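Local coordinates for tyrosine-protein phosphatase YwqE (PDB 3QY7), which removes phosphate from phosphotyrosine in the proteins YwqD, YwqF and Ssb as a manganese-dependent protein tyrosine phosphatase of the PHP-like TIM-barrel type, at residues A[6-10]-A[22-26]; A[52-56]-A[95-101]; A[79-83]-A[105-110]; A[147-151]-A[242-247]; A[187-191]-A[224-228]. All blocks are in the same frame, centred on the assembly; numbering follows the deposited sequence.

Contact 1 (A[6-10]-A[22-26]). With FE (Fe (III) ion), chain C.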
# COMPACT_ATOMS: atom_id res chain seq x y z
N CYS A 6 -1.79 -2.61 4.84
CA CYS A 6 -1.59 -3.52 5.96
C CYS A 6 -2.81 -4.41 6.15
O CYS A 6 -3.95 -3.94 6.08
CB CYS A 6 -1.33 -2.71 7.23
SG CYS A 6 -0.68 -3.70 8.59
N HIS A 7 -2.57 -5.69 6.39
CA HIS A 7 -3.65 -6.65 6.53
C HIS A 7 -3.77 -7.05 7.98
O HIS A 7 -3.67 -8.23 8.36
CB HIS A 7 -3.40 -7.81 5.56
CG HIS A 7 -3.34 -7.38 4.14
ND1 HIS A 7 -4.44 -7.41 3.31
CD2 HIS A 7 -2.34 -6.81 3.42
CE1 HIS A 7 -4.09 -6.94 2.12
NE2 HIS A 7 -2.83 -6.55 2.17
N ILE A 8 -4.01 -6.03 8.81
CA ILE A 8 -4.11 -6.17 10.26
C ILE A 8 -5.53 -6.54 10.75
O ILE A 8 -5.67 -7.09 11.83
CB ILE A 8 -3.57 -4.91 11.01
CG1 ILE A 8 -3.31 -5.22 12.49
CG2 ILE A 8 -4.53 -3.73 10.84
CD1 ILE A 8 -2.51 -4.12 13.18
N LEU A 9 -6.56 -6.24 9.95
CA LEU A 9 -7.92 -6.60 10.35
C LEU A 9 -8.10 -8.12 10.33
O LEU A 9 -7.68 -8.78 9.39
CB LEU A 9 -8.97 -5.91 9.47
CG LEU A 9 -9.00 -4.39 9.57
CD1 LEU A 9 -10.04 -3.78 8.65
CD2 LEU A 9 -9.19 -3.88 11.03
N PRO A 10 -8.71 -8.65 11.39
CA PRO A 10 -8.84 -10.10 11.54
C PRO A 10 -9.99 -10.69 10.74
O PRO A 10 -11.03 -10.03 10.57
CB PRO A 10 -9.12 -10.26 13.03
CG PRO A 10 -9.94 -9.03 13.36
CD PRO A 10 -9.29 -7.93 12.54
N SER A 22 -4.05 -9.72 15.34
CA SER A 22 -4.11 -8.28 15.06
C SER A 22 -3.31 -7.49 16.10
O SER A 22 -2.55 -6.57 15.77
CB SER A 22 -5.56 -7.76 15.02
OG SER A 22 -6.37 -8.46 14.09
N ILE A 23 -3.50 -7.86 17.36
CA ILE A 23 -2.85 -7.22 18.49
C ILE A 23 -1.33 -7.42 18.45
O ILE A 23 -0.56 -6.49 18.72
CB ILE A 23 -3.43 -7.73 19.82
CG1 ILE A 23 -4.88 -7.25 19.99
CG2 ILE A 23 -2.58 -7.29 21.01
CD1 ILE A 23 -5.58 -8.00 21.08
N GLU A 24 -0.89 -8.63 18.10
CA GLU A 24 0.56 -8.89 17.95
C GLU A 24 1.17 -8.06 16.83
O GLU A 24 2.28 -7.53 16.96
CB GLU A 24 0.84 -10.37 17.74
CG GLU A 24 0.44 -11.24 18.92
CD GLU A 24 1.10 -10.81 20.20
OE1 GLU A 24 2.34 -10.94 20.31
OE2 GLU A 24 0.39 -10.30 21.10
N MET A 25 0.43 -7.94 15.73
CA MET A 25 0.88 -7.11 14.62
C MET A 25 0.95 -5.66 15.05
O MET A 25 1.91 -4.96 14.71
CB MET A 25 -0.02 -7.27 13.39
CG MET A 25 0.08 -8.67 12.77
SD MET A 25 -1.16 -8.95 11.48
CE MET A 25 -0.60 -7.86 10.17
N ALA A 26 -0.06 -5.20 15.79
CA ALA A 26 -0.05 -3.83 16.27
C ALA A 26 1.17 -3.52 17.16
O ALA A 26 1.80 -2.46 17.01
CB ALA A 26 -1.33 -3.53 17.00
FE FE C . -1.64 -6.46 0.40
O HOH W 1 -0.61 -6.75 -1.13

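Contact 2 (A[52-56]-A[95-101])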
# COMPACT_ATOMS: atom_id res chain seq x y z
N PRO A 52 -17.53 -2.06 2.56
CA PRO A 52 -17.06 -0.88 3.31
C PRO A 52 -17.58 -0.78 4.75
O PRO A 52 -16.79 -0.53 5.66
CB PRO A 52 -17.54 0.29 2.45
CG PRO A 52 -17.46 -0.27 1.05
CD PRO A 52 -17.93 -1.70 1.19
N ALA A 53 -18.87 -1.02 4.97
CA ALA A 53 -19.40 -1.01 6.34
C ALA A 53 -18.68 -1.98 7.27
O ALA A 53 -18.39 -1.64 8.41
CB ALA A 53 -20.93 -1.30 6.35
N ALA A 54 -18.41 -3.20 6.79
CA ALA A 54 -17.76 -4.22 7.58
C ALA A 54 -16.30 -3.85 7.88
O ALA A 54 -15.80 -4.14 8.97
CB ALA A 54 -17.81 -5.57 6.86
N VAL A 55 -15.64 -3.23 6.92
CA VAL A 55 -14.26 -2.75 7.13
C VAL A 55 -14.22 -1.66 8.20
O VAL A 55 -13.37 -1.70 9.09
CB VAL A 55 -13.60 -2.27 5.82
CG1 VAL A 55 -12.19 -1.69 6.12
CG2 VAL A 55 -13.49 -3.42 4.83
N ARG A 56 -15.14 -0.71 8.13
CA ARG A 56 -15.20 0.38 9.11
C ARG A 56 -15.48 -0.18 10.48
O ARG A 56 -14.83 0.21 11.46
CB ARG A 56 -16.28 1.39 8.74
CG ARG A 56 -16.03 2.09 7.45
CD ARG A 56 -17.09 3.15 7.27
NE ARG A 56 -17.06 3.74 5.94
CZ ARG A 56 -16.19 4.66 5.53
NH1 ARG A 56 -16.30 5.15 4.30
NH2 ARG A 56 -15.21 5.10 6.33
N GLN A 95 -19.26 1.48 -2.83
CA GLN A 95 -19.18 0.05 -2.60
C GLN A 95 -17.71 -0.38 -2.54
O GLN A 95 -17.41 -1.56 -2.37
CB GLN A 95 -19.94 -0.72 -3.69
CG GLN A 95 -21.47 -0.73 -3.49
CD GLN A 95 -22.26 -0.84 -4.79
OE1 GLN A 95 -21.80 -1.45 -5.77
NE2 GLN A 95 -23.44 -0.24 -4.82
N LEU A 96 -16.82 0.60 -2.66
CA LEU A 96 -15.38 0.41 -2.41
C LEU A 96 -14.91 1.53 -1.50
O LEU A 96 -15.52 2.60 -1.46
CB LEU A 96 -14.58 0.45 -3.71
CG LEU A 96 -14.78 -0.65 -4.75
CD1 LEU A 96 -14.06 -0.25 -6.03
CD2 LEU A 96 -14.30 -2.00 -4.24
N LEU A 97 -13.82 1.28 -0.79
CA LEU A 97 -13.19 2.28 0.06
C LEU A 97 -11.90 2.77 -0.57
O LEU A 97 -11.10 1.97 -1.09
CB LEU A 97 -12.84 1.67 1.43
CG LEU A 97 -13.95 1.34 2.43
CD1 LEU A 97 -13.38 0.64 3.63
CD2 LEU A 97 -14.67 2.63 2.87
N SER A 98 -11.69 4.08 -0.54
CA SER A 98 -10.37 4.62 -0.80
C SER A 98 -9.61 4.62 0.53
O SER A 98 -10.17 4.27 1.57
CB SER A 98 -10.45 6.02 -1.41
OG SER A 98 -11.17 6.88 -0.54
N LEU A 99 -8.33 4.96 0.47
CA LEU A 99 -7.48 4.90 1.66
C LEU A 99 -7.88 6.02 2.61
O LEU A 99 -7.77 7.18 2.27
CB LEU A 99 -5.99 5.00 1.25
CG LEU A 99 -5.45 3.87 0.34
CD1 LEU A 99 -4.06 4.20 -0.12
CD2 LEU A 99 -5.48 2.51 1.08
N ASN A 100 -8.36 5.65 3.79
CA ASN A 100 -8.84 6.61 4.76
C ASN A 100 -9.84 7.61 4.16
O ASN A 100 -9.85 8.79 4.53
CB ASN A 100 -7.67 7.36 5.42
CG ASN A 100 -8.12 8.16 6.63
OD1 ASN A 100 -9.01 7.74 7.35
ND2 ASN A 100 -7.51 9.33 6.84
N ASP A 101 -10.65 7.14 3.22
CA ASP A 101 -11.66 8.00 2.56
C ASP A 101 -11.06 9.21 1.84
O ASP A 101 -11.76 10.20 1.60
CB ASP A 101 -12.71 8.46 3.60
CG ASP A 101 -13.50 7.32 4.18
OD1 ASP A 101 -13.65 7.29 5.42
OD2 ASP A 101 -13.96 6.43 3.41

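Contact 3 (A[79-83]-A[105-110]). With FE (Fe (III) ion), chain B; FE (Fe (III) ion), chain C.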
# COMPACT_ATOMS: atom_id res chain seq x y z
N GLN A 79 -9.01 -0.31 1.71
CA GLN A 79 -9.09 -1.62 1.05
C GLN A 79 -7.93 -1.76 0.09
O GLN A 79 -7.44 -0.77 -0.46
CB GLN A 79 -10.39 -1.74 0.23
CG GLN A 79 -11.61 -2.17 1.01
CD GLN A 79 -12.85 -2.22 0.12
OE1 GLN A 79 -12.96 -1.48 -0.85
NE2 GLN A 79 -13.78 -3.10 0.48
N GLU A 80 -7.50 -3.00 -0.13
CA GLU A 80 -6.64 -3.30 -1.27
C GLU A 80 -7.58 -3.86 -2.34
O GLU A 80 -8.25 -4.87 -2.13
CB GLU A 80 -5.56 -4.32 -0.91
CG GLU A 80 -4.65 -4.64 -2.14
CD GLU A 80 -3.54 -5.63 -1.86
OE1 GLU A 80 -3.44 -6.10 -0.73
OE2 GLU A 80 -2.77 -5.91 -2.78
N ILE A 81 -7.65 -3.15 -3.46
CA ILE A 81 -8.64 -3.48 -4.51
C ILE A 81 -7.96 -4.08 -5.73
O ILE A 81 -7.31 -3.39 -6.50
CB ILE A 81 -9.43 -2.22 -4.90
CG1 ILE A 81 -10.05 -1.56 -3.66
CG2 ILE A 81 -10.50 -2.55 -5.99
CD1 ILE A 81 -10.59 -0.15 -3.88
N ARG A 82 -8.11 -5.39 -5.90
CA ARG A 82 -7.67 -6.03 -7.13
C ARG A 82 -8.44 -5.40 -8.28
O ARG A 82 -9.68 -5.38 -8.27
CB ARG A 82 -7.94 -7.53 -7.08
CG ARG A 82 -7.65 -8.27 -8.39
CD ARG A 82 -6.14 -8.39 -8.64
NE ARG A 82 -5.47 -9.16 -7.59
CZ ARG A 82 -5.43 -10.49 -7.54
NH1 ARG A 82 -6.02 -11.22 -8.49
NH2 ARG A 82 -4.79 -11.09 -6.54
N ILE A 83 -7.71 -4.90 -9.28
CA ILE A 83 -8.30 -4.16 -10.39
C ILE A 83 -9.41 -4.96 -11.05
O ILE A 83 -9.32 -6.18 -11.18
CB ILE A 83 -7.21 -3.73 -11.41
CG1 ILE A 83 -7.72 -2.67 -12.39
CG2 ILE A 83 -6.57 -4.95 -12.10
CD1 ILE A 83 -6.61 -1.99 -13.20
N ILE A 105 -6.50 5.73 -3.85
CA ILE A 105 -7.16 4.44 -3.87
C ILE A 105 -6.11 3.39 -4.20
O ILE A 105 -5.30 3.60 -5.11
CB ILE A 105 -8.36 4.40 -4.88
CG1 ILE A 105 -9.03 3.03 -4.93
CG2 ILE A 105 -8.00 4.97 -6.25
CD1 ILE A 105 -10.29 2.99 -5.80
N LEU A 106 -6.10 2.30 -3.44
CA LEU A 106 -5.07 1.25 -3.57
C LEU A 106 -5.55 0.17 -4.52
O LEU A 106 -6.46 -0.60 -4.21
CB LEU A 106 -4.72 0.67 -2.19
CG LEU A 106 -3.55 -0.33 -2.16
CD1 LEU A 106 -2.25 0.34 -2.57
CD2 LEU A 106 -3.44 -0.94 -0.78
N ILE A 107 -4.94 0.15 -5.70
CA ILE A 107 -5.31 -0.76 -6.79
C ILE A 107 -4.17 -1.74 -7.00
O ILE A 107 -3.02 -1.33 -7.18
CB ILE A 107 -5.55 0.05 -8.09
CG1 ILE A 107 -6.66 1.09 -7.89
CG2 ILE A 107 -5.87 -0.89 -9.28
CD1 ILE A 107 -8.01 0.53 -7.57
N GLU A 108 -4.51 -3.02 -6.99
CA GLU A 108 -3.54 -4.11 -7.15
C GLU A 108 -3.79 -4.80 -8.47
O GLU A 108 -4.92 -5.20 -8.75
CB GLU A 108 -3.71 -5.12 -6.02
CG GLU A 108 -2.67 -6.23 -6.01
CD GLU A 108 -3.16 -7.49 -5.32
OE1 GLU A 108 -2.35 -8.15 -4.63
OE2 GLU A 108 -4.35 -7.84 -5.44
N PHE A 109 -2.73 -4.94 -9.26
CA PHE A 109 -2.74 -5.76 -10.49
C PHE A 109 -2.62 -7.24 -10.14
O PHE A 109 -1.96 -7.59 -9.18
CB PHE A 109 -1.57 -5.38 -11.41
CG PHE A 109 -1.56 -3.94 -11.87
CD1 PHE A 109 -2.75 -3.25 -12.12
CD2 PHE A 109 -0.35 -3.28 -12.07
CE1 PHE A 109 -2.72 -1.93 -12.56
CE2 PHE A 109 -0.31 -1.95 -12.52
CZ PHE A 109 -1.51 -1.26 -12.77
N PRO A 110 -3.25 -8.12 -10.94
CA PRO A 110 -2.92 -9.53 -10.81
C PRO A 110 -1.41 -9.72 -10.94
O PRO A 110 -0.74 -8.95 -11.64
CB PRO A 110 -3.64 -10.15 -12.01
CG PRO A 110 -3.86 -9.05 -12.95
CD PRO A 110 -4.11 -7.85 -12.09
FE FE B . -1.33 -7.43 -2.93
FE FE C . -1.64 -6.46 0.40
O HOH W 2 -8.18 1.81 -1.36
O HOH W 3 -3.28 -10.70 -4.29
O HOH W 4 -0.01 -9.23 -3.01
O HOH W 1 -0.61 -6.75 -1.13

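Contact 4 (A[147-151]-A[242-247])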
# COMPACT_ATOMS: atom_id res chain seq x y z
N PRO A 147 9.76 -2.81 -17.23
CA PRO A 147 9.49 -1.75 -16.25
C PRO A 147 8.92 -0.47 -16.86
O PRO A 147 8.32 0.33 -16.14
CB PRO A 147 10.87 -1.47 -15.62
CG PRO A 147 11.75 -2.59 -16.05
CD PRO A 147 11.19 -3.10 -17.34
N SER A 148 9.09 -0.29 -18.17
CA SER A 148 8.55 0.87 -18.88
C SER A 148 7.05 1.02 -18.67
O SER A 148 6.52 2.13 -18.74
CB SER A 148 8.90 0.81 -20.38
OG SER A 148 7.99 -0.01 -21.10
N LEU A 149 6.36 -0.08 -18.40
CA LEU A 149 4.92 -0.06 -18.12
C LEU A 149 4.62 0.79 -16.90
O LEU A 149 3.65 1.56 -16.89
CB LEU A 149 4.38 -1.47 -17.90
CG LEU A 149 4.41 -2.40 -19.10
CD1 LEU A 149 4.07 -3.82 -18.67
CD2 LEU A 149 3.44 -1.92 -20.20
N LEU A 150 5.43 0.63 -15.85
CA LEU A 150 5.23 1.43 -14.64
C LEU A 150 5.60 2.87 -14.89
O LEU A 150 4.86 3.80 -14.49
CB LEU A 150 6.02 0.87 -13.45
CG LEU A 150 5.93 1.68 -12.15
CD1 LEU A 150 4.52 1.66 -11.61
CD2 LEU A 150 6.90 1.10 -11.14
N TYR A 151 6.72 3.08 -15.57
CA TYR A 151 7.13 4.41 -15.97
C TYR A 151 5.96 5.14 -16.63
O TYR A 151 5.65 6.26 -16.27
CB TYR A 151 8.33 4.37 -16.91
CG TYR A 151 8.51 5.65 -17.67
CD1 TYR A 151 8.08 5.76 -18.99
CD2 TYR A 151 9.09 6.76 -17.06
CE1 TYR A 151 8.23 6.94 -19.69
CE2 TYR A 151 9.24 7.95 -17.76
CZ TYR A 151 8.81 8.03 -19.08
OH TYR A 151 8.95 9.19 -19.79
N PRO A 242 9.48 11.26 -13.19
CA PRO A 242 9.66 9.84 -13.44
C PRO A 242 10.66 9.59 -14.56
O PRO A 242 10.81 10.42 -15.47
CB PRO A 242 8.26 9.37 -13.88
CG PRO A 242 7.56 10.61 -14.30
CD PRO A 242 8.11 11.71 -13.47
N GLN A 243 11.35 8.46 -14.46
CA GLN A 243 12.40 8.13 -15.42
C GLN A 243 12.18 6.72 -15.95
O GLN A 243 11.70 5.85 -15.23
CB GLN A 243 13.78 8.27 -14.79
CG GLN A 243 14.06 9.62 -14.10
CD GLN A 243 14.12 10.81 -15.05
OE1 GLN A 243 14.26 10.65 -16.27
NE2 GLN A 243 14.03 12.01 -14.49
N PRO A 244 12.49 6.49 -17.24
CA PRO A 244 12.41 5.12 -17.71
C PRO A 244 13.43 4.24 -17.01
O PRO A 244 14.50 4.70 -16.60
CB PRO A 244 12.75 5.25 -19.20
CG PRO A 244 12.23 6.58 -19.56
CD PRO A 244 12.53 7.45 -18.37
N VAL A 245 13.06 3.00 -16.87
CA VAL A 245 13.94 2.00 -16.34
C VAL A 245 13.94 0.90 -17.40
O VAL A 245 12.94 0.60 -17.97
CB VAL A 245 13.52 1.52 -14.96
CG1 VAL A 245 12.20 1.95 -14.56
CG2 VAL A 245 13.78 0.09 -14.65
N LYS A 246 15.08 0.34 -17.61
CA LYS A 246 15.36 -0.59 -18.67
C LYS A 246 15.43 -1.96 -18.10
O LYS A 246 15.52 -2.05 -16.92
CB LYS A 246 16.79 -0.34 -19.10
CG LYS A 246 17.66 -0.91 -17.97
CD LYS A 246 19.12 -0.56 -17.92
CE LYS A 246 19.86 -1.73 -17.31
NZ LYS A 246 21.12 -1.36 -16.75
N ARG A 247 15.48 -2.97 -18.99
CA ARG A 247 15.68 -4.39 -18.63
C ARG A 247 14.49 -4.99 -17.90
O ARG A 247 14.04 -6.09 -18.24
CB ARG A 247 16.97 -4.57 -17.80
CG ARG A 247 17.60 -5.95 -17.85
CD ARG A 247 18.31 -6.23 -19.17
NE ARG A 247 19.06 -7.48 -19.13
CZ ARG A 247 20.35 -7.57 -18.80
NH1 ARG A 247 21.05 -6.47 -18.50
NH2 ARG A 247 20.95 -8.75 -18.78

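Contact 5 (A[187-191]-A[224-228])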
# COMPACT_ATOMS: atom_id res chain seq x y z
N LEU A 187 9.75 6.31 -9.45
CA LEU A 187 8.48 5.67 -9.78
C LEU A 187 7.69 5.21 -8.56
O LEU A 187 6.56 4.74 -8.70
CB LEU A 187 8.71 4.48 -10.72
CG LEU A 187 9.34 4.80 -12.07
CD1 LEU A 187 9.35 3.51 -12.87
CD2 LEU A 187 8.58 5.90 -12.83
N ILE A 188 8.30 5.36 -7.39
CA ILE A 188 7.72 4.95 -6.12
C ILE A 188 7.44 6.20 -5.28
O ILE A 188 8.28 7.09 -5.21
CB ILE A 188 8.73 4.05 -5.34
CG1 ILE A 188 9.10 2.80 -6.15
CG2 ILE A 188 8.23 3.70 -3.93
CD1 ILE A 188 7.94 1.87 -6.59
N HIS A 189 6.28 6.22 -4.63
CA HIS A 189 5.85 7.39 -3.85
C HIS A 189 5.61 7.11 -2.38
O HIS A 189 5.56 8.04 -1.59
CB HIS A 189 4.65 8.04 -4.52
CG HIS A 189 4.89 8.30 -5.97
ND1 HIS A 189 4.61 7.37 -6.95
CD2 HIS A 189 5.49 9.34 -6.60
CE1 HIS A 189 4.98 7.84 -8.12
NE2 HIS A 189 5.52 9.04 -7.94
N PHE A 190 5.47 5.83 -2.02
CA PHE A 190 5.21 5.39 -0.65
C PHE A 190 5.98 4.11 -0.36
O PHE A 190 6.24 3.31 -1.28
CB PHE A 190 3.72 5.04 -0.44
CG PHE A 190 2.76 6.10 -0.88
CD1 PHE A 190 2.43 7.17 -0.03
CD2 PHE A 190 2.12 6.00 -2.11
CE1 PHE A 190 1.51 8.13 -0.43
CE2 PHE A 190 1.18 6.97 -2.52
CZ PHE A 190 0.87 8.03 -1.68
N VAL A 191 6.32 3.88 0.91
CA VAL A 191 6.81 2.59 1.36
C VAL A 191 5.83 2.11 2.43
O VAL A 191 5.42 2.90 3.31
CB VAL A 191 8.23 2.69 1.96
CG1 VAL A 191 8.78 1.30 2.22
CG2 VAL A 191 9.16 3.50 1.05
N LEU A 224 9.42 10.02 1.01
CA LEU A 224 8.47 8.93 0.94
C LEU A 224 7.61 8.81 2.20
O LEU A 224 6.50 8.49 2.13
CB LEU A 224 9.15 7.60 0.67
CG LEU A 224 9.97 7.53 -0.62
CD1 LEU A 224 10.72 6.23 -0.84
CD2 LEU A 224 9.07 7.70 -1.74
N THR A 225 8.23 8.97 3.35
CA THR A 225 7.52 8.91 4.60
C THR A 225 6.50 10.05 4.72
O THR A 225 5.44 9.84 5.17
CB THR A 225 8.51 8.94 5.79
OG1 THR A 225 9.43 7.88 5.69
CG2 THR A 225 7.81 8.93 7.11
N GLU A 226 6.90 11.28 4.42
CA GLU A 226 5.97 12.40 4.50
C GLU A 226 4.82 12.25 3.49
O GLU A 226 3.75 12.79 3.70
CB GLU A 226 6.66 13.76 4.37
CG GLU A 226 7.12 14.13 2.96
CD GLU A 226 7.68 15.55 2.87
OE1 GLU A 226 8.63 15.76 2.08
OE2 GLU A 226 7.17 16.44 3.59
N ASN A 227 5.05 11.51 2.40
CA ASN A 227 3.97 11.29 1.45
C ASN A 227 2.79 10.56 2.09
O ASN A 227 1.67 10.84 1.75
CB ASN A 227 4.42 10.54 0.20
CG ASN A 227 4.93 11.48 -0.88
OD1 ASN A 227 4.73 12.69 -0.82
ND2 ASN A 227 5.58 10.91 -1.89
N ALA A 228 3.07 9.65 3.03
CA ALA A 228 1.98 9.00 3.77
C ALA A 228 1.21 9.99 4.65
O ALA A 228 -0.01 9.89 4.76
CB ALA A 228 2.51 7.82 4.60
O HOH W 5 5.41 6.03 2.66

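Contact 1 (A[6-10]-A[22-26])
With chi1 at -164°, I8 runs CG1 opposite its own N and out to helix 19-31, while M25 bends at chi3 (69°), which folds its methyl back over the backbone of 6-10. I8 and M25 slide past each other in opposite directions. The setting is the PHP-like TIM barrel: 6-10 is the metal-binding loop after strand 2-3. Residues 22-26 belong to helix 19-31, which follows it. M25 uses its CE atom, 3.6 Å from H7 O and 3.9 Å from I8 CA. Higher up its chain, M25 CB meets I8 CG1 at 4.0 Å. The far end of I8 runs on along the helix, where CD1 packs on the CB of A26. S22 supplies the polar link. S22 OG donates to I8 O at 2.7 Å, and the donor sits nearly on the line of the C=O bond (171°). S22 OG also has a weak bond to D18 O. The contact is buried, and helix 52-68 packs on both segments. The CB of H7 points away from the helix, and its ring reaches the iron. It shares the iron of chain C with H5, E80 and D194, and D13 OD2 accepts from its ND1, which fixes the rotation of the ring. The helix thus packs against the backbone just behind a first-shell ligand. On the metal side, H7 NE2 binds that iron at 2.1 Å, and water 1 sits on the same ion.

Contact 2 (A[52-56]-A[95-101])
L97 is wedged between P52 and R56, and these three residues account for most of the buried surface. L97 sends its two methyls to different partners. CD1 goes to V55, at 3.6 Å from V55 CG1. CD2 lies 3.7 Å from P52 CB and also reaches R56. There it sits over one face of the guanidinium, offset toward the rim, 3.3 Å from R56 NH1. P52 opens the helix and lays its ring along the loop, with CG 3.6 Å from the carbonyl carbon of Q95. R56 leaves the helix with CG anti to its carbonyl carbon (chi1 -64°) and then runs extended to NE. This carries the guanidinium past L97 to D101. The salt bridge is end-on and two-pronged: R56 NH2 donates to D101 OD1 at 2.8 Å, and R56 NH1 donates to D101 OD2 at 2.8 Å. The first bond is the straighter (169°) and meets the syn lone pair of OD1. The second is more bent and meets OD2 on its syn side but out of the carboxylate plane; the two flat groups are 31° apart. Exposed D101 leaves this end at the surface, whereas L97 and V55 are buried. The contact ties the start of helix 52-68 to the loop joining helix 87-92 to strand 104-108. L96, on that loop, packs on helix 87-92, and L99 and N100 touch strand 36-38.

Contact 3 (A[79-83]-A[105-110])
E80 and E108 rise from the same face of a parallel strand pair, cross obliquely, and share an iron. E80 OE2 and E108 OE1 are 2.9 Å apart because both bind the iron of chain B. Strands 80-82 and 104-108 are the two strands of a beta-alpha-beta unit in the TIM barrel, with helix 87-92 between them. The tight part is the buried backbone and the isoleucine face. I81 N donates to L106 O, I81 O accepts from E108 N, and I83 N donates to E108 O. On the opposite face from E80 and E108, I81 CD1 meets I105 CD1 at 3.7 Å. I83 CB packs on I107 CG2 at 3.8 Å. Helix 118-127 packs on I83 and I107, and helix 87-92 on I105. The looser side is at exposed R82. Its chain bends at chi2 (73°) and again at chi3, which swings NE back to E108 OE2 at 2.8 Å. The bond is straight (173°) and lies in the guanidinium plane, yet it reaches the carboxylate from above its plane. Water 3 links R82 NH2 to E108 OE1. At the other end water 2 joins Q79 O to L106 N. The extended E80 side chain bridges two irons, OE1 on chain C and OE2 on chain B, each at 2.1 Å. R82 probably positions the E108 carboxylate and probably offsets some of its negative charge, as a second-shell partner of a metal centre that holds two irons and a magnesium here.

Contact 4 (A[147-151]-A[242-247])
Y151 and P244 lie side by side and point the same way, with the proline ring over the tyrosine ring. P244 CG sits 3.8 Å from the ring centroid and 13° off the normal, a CH-pi contact over the face. P244 CD is nearer the rim, 3.4 Å from Y151 CE2. The ring reaches this place because Y151 CG is anti to the backbone N (chi1 162°), which swings the side chain from the helix across the C-terminal segment. P242 takes the edge: its O lies near the ring plane, 3.7 Å from Y151 CE2. The backbone between the two prolines also presses close, with Q243 C 3.3 Å from Y151 CD2. P147 and V245 meet in another way. Their side chains cross at about a right angle, and P147 CB packs on V245 CG2. How close they come is doubtful, because V245 is modelled with a nearly eclipsed chi1 (12°). Further along, P147 CD packs on the backbone of R247. The contact is carried by packing, with Y151 gripped through its ring. L187 touches L150, P242 and V245. R181 of helix 173-184 lies beside V245 and R247. Much of 242-247 is at the surface. The arrangement is a C-terminal tail laid over the start of a helix: the last modelled residues, following helix 219-232, pack on helix 148-155 at the outside of the TIM barrel, as a proline-aromatic surface contact.

Contact 5 (A[187-191]-A[224-228])
The F190 ring turns its edge to helix 219-232: N227 O and A228 N lie near the ring plane. F190 CE1 makes the approach, 3.5 Å from N227 O and 3.8 Å from N227 CB. Ring and N227 amide planes stand 61° apart, and the two side chains cross at about a right angle. The CB of F190 points away from the helix, but CG is anti to the carbonyl carbon (chi1 -51°), and this brings the ring edge back to it. The N227 amide is tied to the backbone by its ND2. N227 ND2 donates to H189 O at 2.9 Å, with an angle of 164°. The bond lies in the carbonyl plane on a lone pair, and in the amide plane too. N227 OD1 accepts from F238 N, so both ends of the amide are tied. L224 fills the adjoining place: CD2 sits 3.5 Å from H189 O, and CD1 packs on V191 CG2 at 3.7 Å. Water 5 joins V191 N to L224 O. The contact sets helix 219-232 against the start of strand 190-192 in the barrel, beside strand 159-163. L212 of helix 205-216 touches both V191 and L224.

Contacts 1 and 3 meet at the metal centre. H7 NE2 and E80 OE1 are 3.0 Å apart on the iron of chain C, and water 1 bridges to the iron of chain B. Contact 2 adjoins both: L9 CD1 packs on V55 CG1 at 3.9 Å, and L97 N lies 2.9 Å from Q79 OE1. The side chain of V55 is still about 13 Å from a bound iron. Contact 5 lies across the chain's centre from contact 3, centres about 17 Å apart, on the same sheet; the side chain of F190 is about 13 Å from a bound iron. Contact 4 is furthest from the chain's centre; its centre and that of contact 1 are about 34 Å apart. L187 joins it to contact 5, with L187 CD2 3.6 Å from P242 CB.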